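Local coordinates for Beta/gama crystallin family protein (Methanosarcina acetivorans, PDB 3HZ2), which binds two calcium ions through the paired Greek key motifs of its single betagamma-crystallin domain, at residues 24-38 against 67-81. Numbering follows the deposited sequence.
Sequences QPGAGDNLNDKISSI and SVESAGIPDNSISSF. With CA (calcium ion), chain F; CA (calcium ion), chain E.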
# COMPACT_ATOMS: atom_id res chain seq x y z
N GLN A 24 0.62 7.58 -5.34
CA GLN A 24 0.90 6.60 -6.39
C GLN A 24 -0.36 6.12 -7.11
O GLN A 24 -1.01 5.17 -6.66
CB GLN A 24 1.61 5.39 -5.77
CG GLN A 24 2.92 5.72 -5.07
CD GLN A 24 3.96 6.27 -6.01
OE1 GLN A 24 4.14 5.75 -7.11
NE2 GLN A 24 4.67 7.31 -5.59
N PRO A 25 -0.70 6.74 -8.24
CA PRO A 25 -1.90 6.33 -8.98
C PRO A 25 -1.76 4.97 -9.66
O PRO A 25 -2.72 4.46 -10.23
CB PRO A 25 -2.09 7.47 -9.98
CG PRO A 25 -0.68 7.87 -10.28
CD PRO A 25 -0.03 7.87 -8.91
N GLY A 26 -0.56 4.40 -9.59
CA GLY A 26 -0.31 3.11 -10.19
C GLY A 26 0.25 2.09 -9.20
O GLY A 26 0.66 1.00 -9.60
N ALA A 27 0.25 2.46 -7.92
CA ALA A 27 0.74 1.61 -6.84
C ALA A 27 2.26 1.47 -6.76
O ALA A 27 2.77 0.55 -6.12
CB ALA A 27 0.10 0.22 -6.93
N GLY A 28 2.98 2.38 -7.41
CA GLY A 28 4.43 2.34 -7.35
C GLY A 28 5.15 1.68 -8.51
O GLY A 28 4.58 1.49 -9.59
N ASP A 29 6.40 1.32 -8.28
CA ASP A 29 7.25 0.69 -9.28
C ASP A 29 6.98 -0.80 -9.48
O ASP A 29 7.45 -1.63 -8.70
CB ASP A 29 8.72 0.90 -8.90
CG ASP A 29 9.68 0.42 -9.98
OD1 ASP A 29 10.91 0.50 -9.75
OD2 ASP A 29 9.22 -0.02 -11.05
N ASN A 30 6.24 -1.13 -10.53
CA ASN A 30 5.91 -2.52 -10.85
C ASN A 30 5.32 -3.34 -9.71
O ASN A 30 5.61 -4.54 -9.58
CB ASN A 30 7.15 -3.23 -11.40
CG ASN A 30 7.44 -2.88 -12.85
OD1 ASN A 30 8.46 -3.28 -13.40
ND2 ASN A 30 6.53 -2.13 -13.47
N LEU A 31 4.49 -2.71 -8.88
CA LEU A 31 3.87 -3.41 -7.77
C LEU A 31 2.35 -3.44 -7.87
O LEU A 31 1.67 -3.72 -6.88
CB LEU A 31 4.29 -2.76 -6.44
CG LEU A 31 5.72 -3.08 -6.01
CD1 LEU A 31 6.12 -2.20 -4.84
CD2 LEU A 31 5.83 -4.55 -5.65
N ASN A 32 1.82 -3.16 -9.05
CA ASN A 32 0.38 -3.20 -9.23
C ASN A 32 -0.10 -4.65 -9.13
O ASN A 32 0.45 -5.54 -9.78
CB ASN A 32 -0.01 -2.60 -10.59
CG ASN A 32 -1.49 -2.69 -10.85
OD1 ASN A 32 -2.30 -2.65 -9.93
ND2 ASN A 32 -1.86 -2.81 -12.12
N ASP A 33 -1.11 -4.87 -8.30
CA ASP A 33 -1.66 -6.20 -8.09
C ASP A 33 -0.65 -7.20 -7.53
O ASP A 33 -0.68 -8.38 -7.88
CB ASP A 33 -2.25 -6.74 -9.39
CG ASP A 33 -3.50 -6.01 -9.78
OD1 ASP A 33 -4.15 -5.51 -8.84
OD2 ASP A 33 -3.84 -5.93 -10.98
N LYS A 34 0.23 -6.71 -6.66
CA LYS A 34 1.24 -7.57 -6.04
C LYS A 34 1.45 -7.31 -4.55
O LYS A 34 1.97 -8.16 -3.84
CB LYS A 34 2.60 -7.37 -6.72
CG LYS A 34 2.67 -7.65 -8.20
CD LYS A 34 4.11 -7.50 -8.65
CE LYS A 34 4.25 -7.53 -10.15
NZ LYS A 34 5.67 -7.32 -10.54
N ILE A 35 1.07 -6.14 -4.06
CA ILE A 35 1.30 -5.81 -2.65
C ILE A 35 0.67 -6.77 -1.64
O ILE A 35 -0.53 -7.03 -1.66
CB ILE A 35 0.85 -4.37 -2.35
CG1 ILE A 35 1.69 -3.40 -3.19
CG2 ILE A 35 1.03 -4.07 -0.86
CD1 ILE A 35 1.18 -1.97 -3.21
N SER A 36 1.51 -7.29 -0.74
CA SER A 36 1.09 -8.24 0.29
C SER A 36 1.41 -7.85 1.72
O SER A 36 0.89 -8.45 2.67
CB SER A 36 1.69 -9.61 0.00
OG SER A 36 1.17 -10.11 -1.20
N SER A 37 2.28 -6.87 1.90
CA SER A 37 2.62 -6.39 3.23
C SER A 37 2.90 -4.90 3.10
O SER A 37 3.30 -4.42 2.04
CB SER A 37 3.81 -7.16 3.83
OG SER A 37 4.96 -7.09 3.01
N ILE A 38 2.67 -4.16 4.18
CA ILE A 38 2.84 -2.72 4.16
C ILE A 38 3.36 -2.17 5.48
O ILE A 38 3.06 -2.70 6.54
CB ILE A 38 1.48 -2.01 3.88
CG1 ILE A 38 0.89 -2.51 2.56
CG2 ILE A 38 1.66 -0.50 3.86
CD1 ILE A 38 -0.55 -2.07 2.33
N SER A 67 0.75 -8.77 6.67
CA SER A 67 -0.14 -9.33 5.66
C SER A 67 -1.24 -8.30 5.42
O SER A 67 -1.91 -7.89 6.37
CB SER A 67 -0.76 -10.63 6.16
OG SER A 67 -1.79 -11.05 5.28
N VAL A 68 -1.44 -7.88 4.18
CA VAL A 68 -2.47 -6.89 3.89
C VAL A 68 -3.85 -7.36 4.33
O VAL A 68 -4.71 -6.55 4.69
CB VAL A 68 -2.53 -6.54 2.38
CG1 VAL A 68 -1.29 -5.75 1.99
CG2 VAL A 68 -2.64 -7.80 1.55
N GLU A 69 -4.07 -8.67 4.33
CA GLU A 69 -5.36 -9.18 4.74
C GLU A 69 -5.67 -8.86 6.20
O GLU A 69 -6.84 -8.83 6.59
CB GLU A 69 -5.42 -10.68 4.49
CG GLU A 69 -5.36 -10.99 3.00
CD GLU A 69 -5.42 -12.47 2.71
OE1 GLU A 69 -6.48 -13.09 2.97
OE2 GLU A 69 -4.40 -13.00 2.23
N SER A 70 -4.64 -8.59 6.99
CA SER A 70 -4.85 -8.23 8.39
C SER A 70 -5.45 -6.83 8.41
O SER A 70 -6.04 -6.40 9.40
CB SER A 70 -3.52 -8.25 9.16
OG SER A 70 -2.68 -7.18 8.78
N ALA A 71 -5.28 -6.11 7.30
CA ALA A 71 -5.81 -4.76 7.16
C ALA A 71 -7.12 -4.82 6.38
O ALA A 71 -7.65 -3.79 5.96
CB ALA A 71 -4.81 -3.88 6.44
N GLY A 72 -7.63 -6.03 6.19
CA GLY A 72 -8.88 -6.22 5.47
C GLY A 72 -8.76 -6.07 3.97
O GLY A 72 -9.76 -6.04 3.25
N ILE A 73 -7.53 -5.99 3.48
CA ILE A 73 -7.28 -5.84 2.05
C ILE A 73 -6.99 -7.17 1.37
O ILE A 73 -6.18 -7.96 1.85
CB ILE A 73 -6.06 -4.91 1.81
CG1 ILE A 73 -6.29 -3.57 2.51
CG2 ILE A 73 -5.83 -4.72 0.32
CD1 ILE A 73 -5.06 -2.68 2.53
N PRO A 74 -7.67 -7.45 0.24
CA PRO A 74 -7.42 -8.72 -0.45
C PRO A 74 -5.98 -8.74 -0.98
O PRO A 74 -5.45 -7.71 -1.39
CB PRO A 74 -8.46 -8.71 -1.57
CG PRO A 74 -8.72 -7.25 -1.81
CD PRO A 74 -8.74 -6.68 -0.42
N ASP A 75 -5.35 -9.91 -0.95
CA ASP A 75 -3.97 -10.02 -1.40
C ASP A 75 -3.81 -9.78 -2.90
O ASP A 75 -4.70 -10.11 -3.68
CB ASP A 75 -3.42 -11.40 -1.02
CG ASP A 75 -1.92 -11.49 -1.18
OD1 ASP A 75 -1.24 -10.47 -0.92
OD2 ASP A 75 -1.42 -12.57 -1.55
N ASN A 76 -2.69 -9.18 -3.28
CA ASN A 76 -2.39 -8.90 -4.69
C ASN A 76 -3.48 -8.11 -5.40
O ASN A 76 -3.78 -8.37 -6.56
CB ASN A 76 -2.16 -10.21 -5.46
CG ASN A 76 -1.03 -11.00 -4.90
OD1 ASN A 76 -0.17 -10.45 -4.23
ND2 ASN A 76 -1.00 -12.30 -5.16
N SER A 77 -4.07 -7.14 -4.71
CA SER A 77 -5.15 -6.38 -5.32
C SER A 77 -4.99 -4.87 -5.33
O SER A 77 -5.72 -4.18 -6.02
CB SER A 77 -6.47 -6.72 -4.62
OG SER A 77 -6.44 -6.26 -3.28
N ILE A 78 -4.06 -4.33 -4.55
CA ILE A 78 -3.87 -2.88 -4.53
C ILE A 78 -3.36 -2.41 -5.89
O ILE A 78 -2.45 -3.00 -6.46
CB ILE A 78 -2.88 -2.47 -3.42
CG1 ILE A 78 -3.51 -2.78 -2.05
CG2 ILE A 78 -2.53 -0.98 -3.55
CD1 ILE A 78 -2.58 -2.59 -0.89
N SER A 79 -3.95 -1.33 -6.41
CA SER A 79 -3.53 -0.80 -7.70
C SER A 79 -3.17 0.68 -7.67
O SER A 79 -2.70 1.23 -8.66
CB SER A 79 -4.60 -1.05 -8.76
OG SER A 79 -4.63 -2.42 -9.09
N SER A 80 -3.42 1.33 -6.54
CA SER A 80 -3.08 2.74 -6.38
C SER A 80 -3.27 3.12 -4.92
O SER A 80 -4.01 2.47 -4.19
CB SER A 80 -3.96 3.63 -7.27
OG SER A 80 -5.33 3.55 -6.93
N PHE A 81 -2.56 4.15 -4.49
CA PHE A 81 -2.69 4.61 -3.11
C PHE A 81 -2.21 6.04 -2.98
O PHE A 81 -1.34 6.49 -3.72
CB PHE A 81 -1.96 3.66 -2.13
CG PHE A 81 -0.49 3.47 -2.41
CD1 PHE A 81 0.45 4.39 -1.97
CD2 PHE A 81 -0.04 2.34 -3.09
CE1 PHE A 81 1.81 4.19 -2.19
CE2 PHE A 81 1.31 2.13 -3.32
CZ PHE A 81 2.24 3.05 -2.87
CA CA F . -6.28 -4.32 -8.46
CA CA E . 2.09 -10.65 -3.43
O HOH W 1 -0.27 -4.09 -5.35
O HOH W 2 -3.07 -6.07 -2.17
O HOH W 3 0.92 -12.84 -2.42
O HOH W 4 2.64 -11.01 -5.92
O HOH W 5 3.92 -12.61 -3.33
O HOH W 6 -7.57 -6.77 -8.41
O HOH W 7 -6.88 -4.09 -11.16
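D33 and S79 meet at one calcium ion, K34, S36 and N76 at another, forming the paired calcium sites of a betagamma-crystallin domain, in which the loops of 24-38 and 67-81 each supply ligands to both ions. D33 OD1 lies 2.5 Å from the chain F calcium, which S79 OG, the carbonyl O of S77, E49 and two waters also bind. The chain E ion is held by N76 OD1, S36 OG and the carbonyl O of K34, with E9 and three waters completing its shell.

S79 OG donates to N32 OD1 and S36 OG to D75 OD1, each at 2.5 Å, which probably helps orient both hydroxyls. With CG anti to the backbone N (chi1 177°), N32 directs its amide oxygen at the S79 hydroxyl.

In the core beneath the loops, the I35 side chain slants across I78, its CD1 against I78 CG2, while I38 CD1 and I78 CD1 meet tip to tip at 3.8 Å; V68 CG1 packs against I35 and I38. Farther along, Q24 CB sits over one face of the F81 ring, 3.9 Å from its centroid, and I35 CD1 approaches CE2. A serine at F81 would probably leave Q24 CB and I35 CD1 facing a gap.

Backbone bonds join the loops: D33 N donates to I78 O, and Q24 pairs antiparallel with F81, Q24 N donating to F81 O at 2.8 Å.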